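Transcriptional regulator (Streptococcus pneumoniae, PDB 2GNP) probably senses a sugar or sugar phosphate through a Rossmann-like effector-binding domain and regulates transcription in response, though its function is not established. Local coordinates at residues H85-A90 / K145-D150; D133-L136 / Y140-N143. All coordinates share one frame; numbering follows the deposited sequence.

Contact 1: H85-A90 / K145-D150; sequences HFYPLA and KNSWKD
The chain from Y87 to L89 passes closest to S147 and W148 at two points, Y87 with S147 and L89 with W148, their CA atoms 7.9 Å and 7.3 Å apart. A hydrogen bond from a side chain to the backbone ties the two: W148 NE1 reaches P88 O at 2.7 Å. It is short and nearly straight, 171° at the hydrogen. The carbonyl oxygen lies only 3° out of the indole plane, and the N-H meets it in the carbonyl plane, on a lone pair. The bond helps hold the indole's rotation, with the F141 ring against it, and satisfies a buried carbonyl at the point where the strand gives way to a loop. With chi1 at -73°, W148 CG sits beside its own backbone N, and the ring reaches toward the strand. Strand 85-88 runs parallel to both 60-63 and 116-117 in the sheet of the putative sugar-binding domain, of Rossmann-like fold, and its C-terminal end, where the indole docks, is the end at which such folds usually place their ligand sites. A step back along the strand, Y87 offers one ring face to S147. S147 CB makes a CH-pi contact, 4.0 Å from the ring centroid and offset toward the rim, while S147 OG approaches Y87 CE2 at 3.4 Å. That hydroxyl is hydrogen-bonded to N143 O, one turn back in the chain, and to K60 NZ of the adjoining strand 60-63. L89 adds a looser apolar touch, its CD2 4.2 Å from W148 CD1, and the same leucine packs against A154 and V156 of strand 153-160. S147 to D150 form a type I turn, and D150 makes a salt bridge to K60.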
loop_
_atom_site.group_PDB
_atom_site.type_symbol
_atom_site.label_atom_id
_atom_site.label_comp_id
_atom_site.label_asym_id
_atom_site.label_seq_id
_atom_site.Cartn_x
_atom_site.Cartn_y
_atom_site.Cartn_z
ATOM N N HIS A 85 7.268 15.600 6.781
ATOM C CA HIS A 85 7.829 14.540 7.628
ATOM C C HIS A 85 7.392 13.205 7.028
ATOM O O HIS A 85 6.203 13.070 6.683
ATOM C CB HIS A 85 7.271 14.620 9.058
ATOM C CG HIS A 85 7.552 15.933 9.726
ATOM N ND1 HIS A 85 8.495 16.070 10.718
ATOM C CD2 HIS A 85 7.033 17.171 9.515
ATOM C CE1 HIS A 85 8.543 17.336 11.106
ATOM N NE2 HIS A 85 7.674 18.027 10.381
ATOM N N PHE A 86 8.315 12.240 6.909
ATOM C CA PHE A 86 8.012 10.908 6.334
ATOM C C PHE A 86 8.119 9.872 7.459
ATOM O O PHE A 86 9.054 9.929 8.250
ATOM C CB PHE A 86 9.089 10.580 5.262
ATOM C CG PHE A 86 8.913 11.419 4.002
ATOM C CD1 PHE A 86 9.759 12.512 3.738
ATOM C CD2 PHE A 86 7.829 11.189 3.159
ATOM C CE1 PHE A 86 9.493 13.326 2.641
ATOM C CE2 PHE A 86 7.618 11.931 1.994
ATOM C CZ PHE A 86 8.454 13.008 1.742
ATOM N N TYR A 87 7.192 8.909 7.444
ATOM C CA TYR A 87 7.044 7.878 8.506
ATOM C C TYR A 87 6.855 6.532 7.788
ATOM O O TYR A 87 6.385 6.484 6.651
ATOM C CB TYR A 87 5.798 8.130 9.360
ATOM C CG TYR A 87 5.825 9.474 10.034
ATOM C CD1 TYR A 87 5.273 10.561 9.376
ATOM C CD2 TYR A 87 6.406 9.645 11.296
ATOM C CE1 TYR A 87 5.300 11.857 9.966
ATOM C CE2 TYR A 87 6.427 10.923 11.903
ATOM C CZ TYR A 87 5.876 12.005 11.189
ATOM O OH TYR A 87 5.913 13.265 11.768
ATOM N N PRO A 88 7.232 5.422 8.471
ATOM C CA PRO A 88 6.911 4.073 7.982
ATOM C C PRO A 88 5.524 3.689 8.456
ATOM O O PRO A 88 5.170 3.948 9.631
ATOM C CB PRO A 88 7.981 3.176 8.681
ATOM C CG PRO A 88 8.268 3.902 10.064
ATOM C CD PRO A 88 8.053 5.452 9.678
ATOM N N LEU A 89 4.748 3.086 7.561
ATOM C CA LEU A 89 3.435 2.525 7.912
ATOM C C LEU A 89 3.603 1.079 8.436
ATOM O O LEU A 89 2.746 0.570 9.192
ATOM C CB LEU A 89 2.492 2.505 6.734
ATOM C CG LEU A 89 2.128 3.933 6.235
ATOM C CD1 LEU A 89 1.460 3.702 4.876
ATOM C CD2 LEU A 89 1.208 4.654 7.263
ATOM N N ALA A 90 4.653 0.434 7.999
ATOM C CA ALA A 90 4.897 -0.969 8.265
ATOM C C ALA A 90 6.279 -1.291 7.684
ATOM O O ALA A 90 6.663 -0.733 6.632
ATOM C CB ALA A 90 3.812 -1.825 7.581
ATOM N N LYS A 145 3.577 5.822 16.920
ATOM C CA LYS A 145 2.176 5.414 17.149
ATOM C C LYS A 145 1.186 6.531 16.992
ATOM O O LYS A 145 0.149 6.348 16.375
ATOM C CB LYS A 145 2.053 4.848 18.584
ATOM C CG LYS A 145 0.601 4.413 18.983
ATOM C CD LYS A 145 0.592 3.559 20.277
ATOM C CE LYS A 145 -0.834 3.074 20.596
ATOM N NZ LYS A 145 -0.777 1.974 21.630
ATOM N N ASN A 146 1.511 7.699 17.564
ATOM C CA ASN A 146 0.653 8.886 17.500
ATOM C C ASN A 146 0.587 9.432 16.082
ATOM O O ASN A 146 -0.457 9.826 15.624
ATOM C CB ASN A 146 1.129 9.960 18.462
ATOM C CG ASN A 146 0.809 9.600 19.929
ATOM O OD1 ASN A 146 -0.049 8.749 20.178
ATOM N ND2 ASN A 146 1.449 10.288 20.875
ATOM N N SER A 147 1.729 9.434 15.416
ATOM C CA SER A 147 1.795 9.903 14.061
ATOM C C SER A 147 0.932 9.071 13.103
ATOM O O SER A 147 0.318 9.609 12.186
ATOM C CB SER A 147 3.265 10.050 13.590
ATOM O OG SER A 147 3.949 11.140 14.257
ATOM N N TRP A 148 0.841 7.751 13.320
ATOM C CA TRP A 148 -0.104 6.948 12.533
ATOM C C TRP A 148 -1.560 7.380 12.625
ATOM O O TRP A 148 -2.357 7.020 11.747
ATOM C CB TRP A 148 0.001 5.481 12.945
ATOM C CG TRP A 148 1.222 4.735 12.500
ATOM C CD1 TRP A 148 2.064 5.026 11.407
ATOM C CD2 TRP A 148 1.679 3.501 13.035
ATOM N NE1 TRP A 148 3.028 4.082 11.296
ATOM C CE2 TRP A 148 2.831 3.126 12.290
ATOM C CE3 TRP A 148 1.254 2.677 14.121
ATOM C CZ2 TRP A 148 3.557 1.977 12.564
ATOM C CZ3 TRP A 148 2.003 1.511 14.395
ATOM C CH2 TRP A 148 3.129 1.173 13.624
ATOM N N LYS A 149 -1.903 8.122 13.682
ATOM C CA LYS A 149 -3.267 8.604 13.889
ATOM C C LYS A 149 -3.523 9.947 13.243
ATOM O O LYS A 149 -4.667 10.390 13.209
ATOM C CB LYS A 149 -3.649 8.603 15.374
ATOM C CG LYS A 149 -3.522 7.172 15.976
ATOM C CD LYS A 149 -3.709 7.125 17.476
ATOM C CE LYS A 149 -3.766 5.681 18.010
ATOM N NZ LYS A 149 -4.545 4.655 17.185
ATOM N N ASP A 150 -2.478 10.604 12.755
ATOM C CA ASP A 150 -2.709 11.895 12.143
ATOM C C ASP A 150 -1.879 12.183 10.873
ATOM O O ASP A 150 -1.480 13.338 10.577
ATOM C CB ASP A 150 -2.653 13.012 13.198
ATOM C CG ASP A 150 -1.304 13.488 13.430
ATOM O OD1 ASP A 150 -0.388 12.644 13.475
ATOM O OD2 ASP A 150 -1.151 14.735 13.516
#

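Contact 2: D133-L136 / Y140-N143; sequences DGIL and YFEN
I135 and F141 make the main contact here, and most of what holds the two segments together is apolar. The I135 CG2 methyl sits over one face of the F141 ring as a CH-pi contact, 4.2 Å from the centroid and 26° off the ring normal; its nearest ring atom is F141 CD2 at 3.8 Å. The F141 ring gets there because CG is anti to the backbone N (chi1 -160°), which carries it back toward the end of helix 129-136. I135 O lies 3.1 Å from F141 CB, a close van der Waals approach. L136 meets another part of the same ring: its CD2 is 3.8 Å from F141 CE1, with the two side chains alongside each other and pointing the same way. Y140 takes the outer flank. Its chi1 of 72° puts CG between the backbone N and the carbonyl carbon, and from there the long side chain crosses I135 at a slant, bringing Y140 OH within 3.5 Å of I135 CG1. The hydroxyl is here a van der Waals neighbour of the isoleucine, whose CB and CG2 also lie close to it. I211, from a distant loop, packs against I135, L136 and F141 alike and joins this small hydrophobic cluster to the rest of the domain.

The polar links run through S138, in the connection. I135 O is hydrogen-bonded to S138 OG, and F141 N is hydrogen-bonded to it as well, so one serine hydroxyl bridges the residues that face each other in this contact. All this belongs to a short connection between helix 129-136 and the helix that follows, in which an aromatic residue packs back on the end of the preceding helix.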
loop_
_atom_site.group_PDB
_atom_site.type_symbol
_atom_site.label_atom_id
_atom_site.label_comp_id
_atom_site.label_asym_id
_atom_site.label_seq_id
_atom_site.Cartn_x
_atom_site.Cartn_y
_atom_site.Cartn_z
ATOM N N ASP A 133 2.901 -5.754 22.038
ATOM C CA ASP A 133 2.426 -4.682 22.909
ATOM C C ASP A 133 3.546 -3.930 23.659
ATOM O O ASP A 133 3.446 -2.719 23.847
ATOM C CB ASP A 133 1.466 -5.228 23.931
ATOM C CG ASP A 133 0.143 -5.616 23.350
ATOM O OD1 ASP A 133 -0.224 -5.198 22.230
ATOM O OD2 ASP A 133 -0.586 -6.309 24.101
ATOM N N GLY A 134 4.581 -4.651 24.066
ATOM C CA GLY A 134 5.774 -4.058 24.657
ATOM C C GLY A 134 6.369 -2.978 23.748
ATOM O O GLY A 134 6.779 -1.923 24.244
ATOM N N ILE A 135 6.382 -3.250 22.434
ATOM C CA ILE A 135 6.867 -2.249 21.434
ATOM C C ILE A 135 5.799 -1.163 21.253
ATOM O O ILE A 135 6.064 0.043 21.390
ATOM C CB ILE A 135 7.193 -2.919 20.113
ATOM C CG1 ILE A 135 8.401 -3.850 20.230
ATOM C CG2 ILE A 135 7.384 -1.894 18.982
ATOM C CD1 ILE A 135 8.512 -4.854 19.096
ATOM N N LEU A 136 4.563 -1.562 20.966
ATOM C CA LEU A 136 3.562 -0.560 20.617
ATOM C C LEU A 136 3.253 0.435 21.730
ATOM O O LEU A 136 2.942 1.603 21.451
ATOM C CB LEU A 136 2.276 -1.230 20.132
ATOM C CG LEU A 136 2.398 -2.050 18.829
ATOM C CD1 LEU A 136 1.047 -2.806 18.701
ATOM C CD2 LEU A 136 2.606 -1.192 17.594
ATOM N N TYR A 140 9.295 4.796 23.816
ATOM C CA TYR A 140 10.178 5.090 22.634
ATOM C C TYR A 140 9.337 5.112 21.332
ATOM O O TYR A 140 9.538 5.975 20.435
ATOM C CB TYR A 140 11.429 4.203 22.574
ATOM C CG TYR A 140 11.182 2.736 22.194
ATOM C CD1 TYR A 140 11.225 1.722 23.154
ATOM C CD2 TYR A 140 10.935 2.365 20.853
ATOM C CE1 TYR A 140 10.985 0.375 22.804
ATOM C CE2 TYR A 140 10.704 1.013 20.498
ATOM C CZ TYR A 140 10.733 0.039 21.481
ATOM O OH TYR A 140 10.523 -1.274 21.111
ATOM N N PHE A 141 8.342 4.242 21.281
ATOM C CA PHE A 141 7.534 4.104 20.073
ATOM C C PHE A 141 6.362 5.132 19.959
ATOM O O PHE A 141 5.683 5.247 18.899
ATOM C CB PHE A 141 7.037 2.655 20.018
ATOM C CG PHE A 141 6.600 2.214 18.618
ATOM C CD1 PHE A 141 5.242 2.287 18.260
ATOM C CD2 PHE A 141 7.535 1.697 17.697
ATOM C CE1 PHE A 141 4.823 1.899 17.005
ATOM C CE2 PHE A 141 7.106 1.298 16.405
ATOM C CZ PHE A 141 5.765 1.392 16.079
ATOM N N GLU A 142 6.089 5.856 21.047
ATOM C CA GLU A 142 4.883 6.676 21.124
ATOM C C GLU A 142 4.743 7.699 19.987
ATOM O O GLU A 142 3.631 7.930 19.497
ATOM C CB GLU A 142 4.835 7.417 22.470
ATOM C CG GLU A 142 3.647 8.239 22.581
ATOM C CD GLU A 142 3.387 8.575 24.041
ATOM O OE1 GLU A 142 4.032 9.537 24.546
ATOM O OE2 GLU A 142 2.560 7.856 24.652
ATOM N N ASN A 143 5.838 8.386 19.660
ATOM C CA ASN A 143 5.813 9.403 18.590
ATOM C C ASN A 143 5.244 8.762 17.296
ATOM O O ASN A 143 4.384 9.345 16.610
ATOM C CB ASN A 143 7.226 9.982 18.303
ATOM C CG ASN A 143 7.815 10.834 19.444
ATOM O OD1 ASN A 143 9.060 10.840 19.682
ATOM N ND2 ASN A 143 6.948 11.600 20.124
#

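Helix 142-147 is common to both: contact 2 uses 140-143 and contact 1 145-150, both on or next to that helix. The two centres are about 12 Å apart, and aromatic rings bridge them. F141 and W148 meet with their planes at about 70°, W148 CH2 lying 3.6 Å from F141 CZ, so the indole that docks on the strand end in contact 1 also borders the ring that packs against helix 129-136 in contact 2. K145 CD adds a touch on L136 O at 3.3 Å. Contact 1 is buried beside the central sheet; contact 2 is partly exposed, its centre about 22 Å from the chain centre.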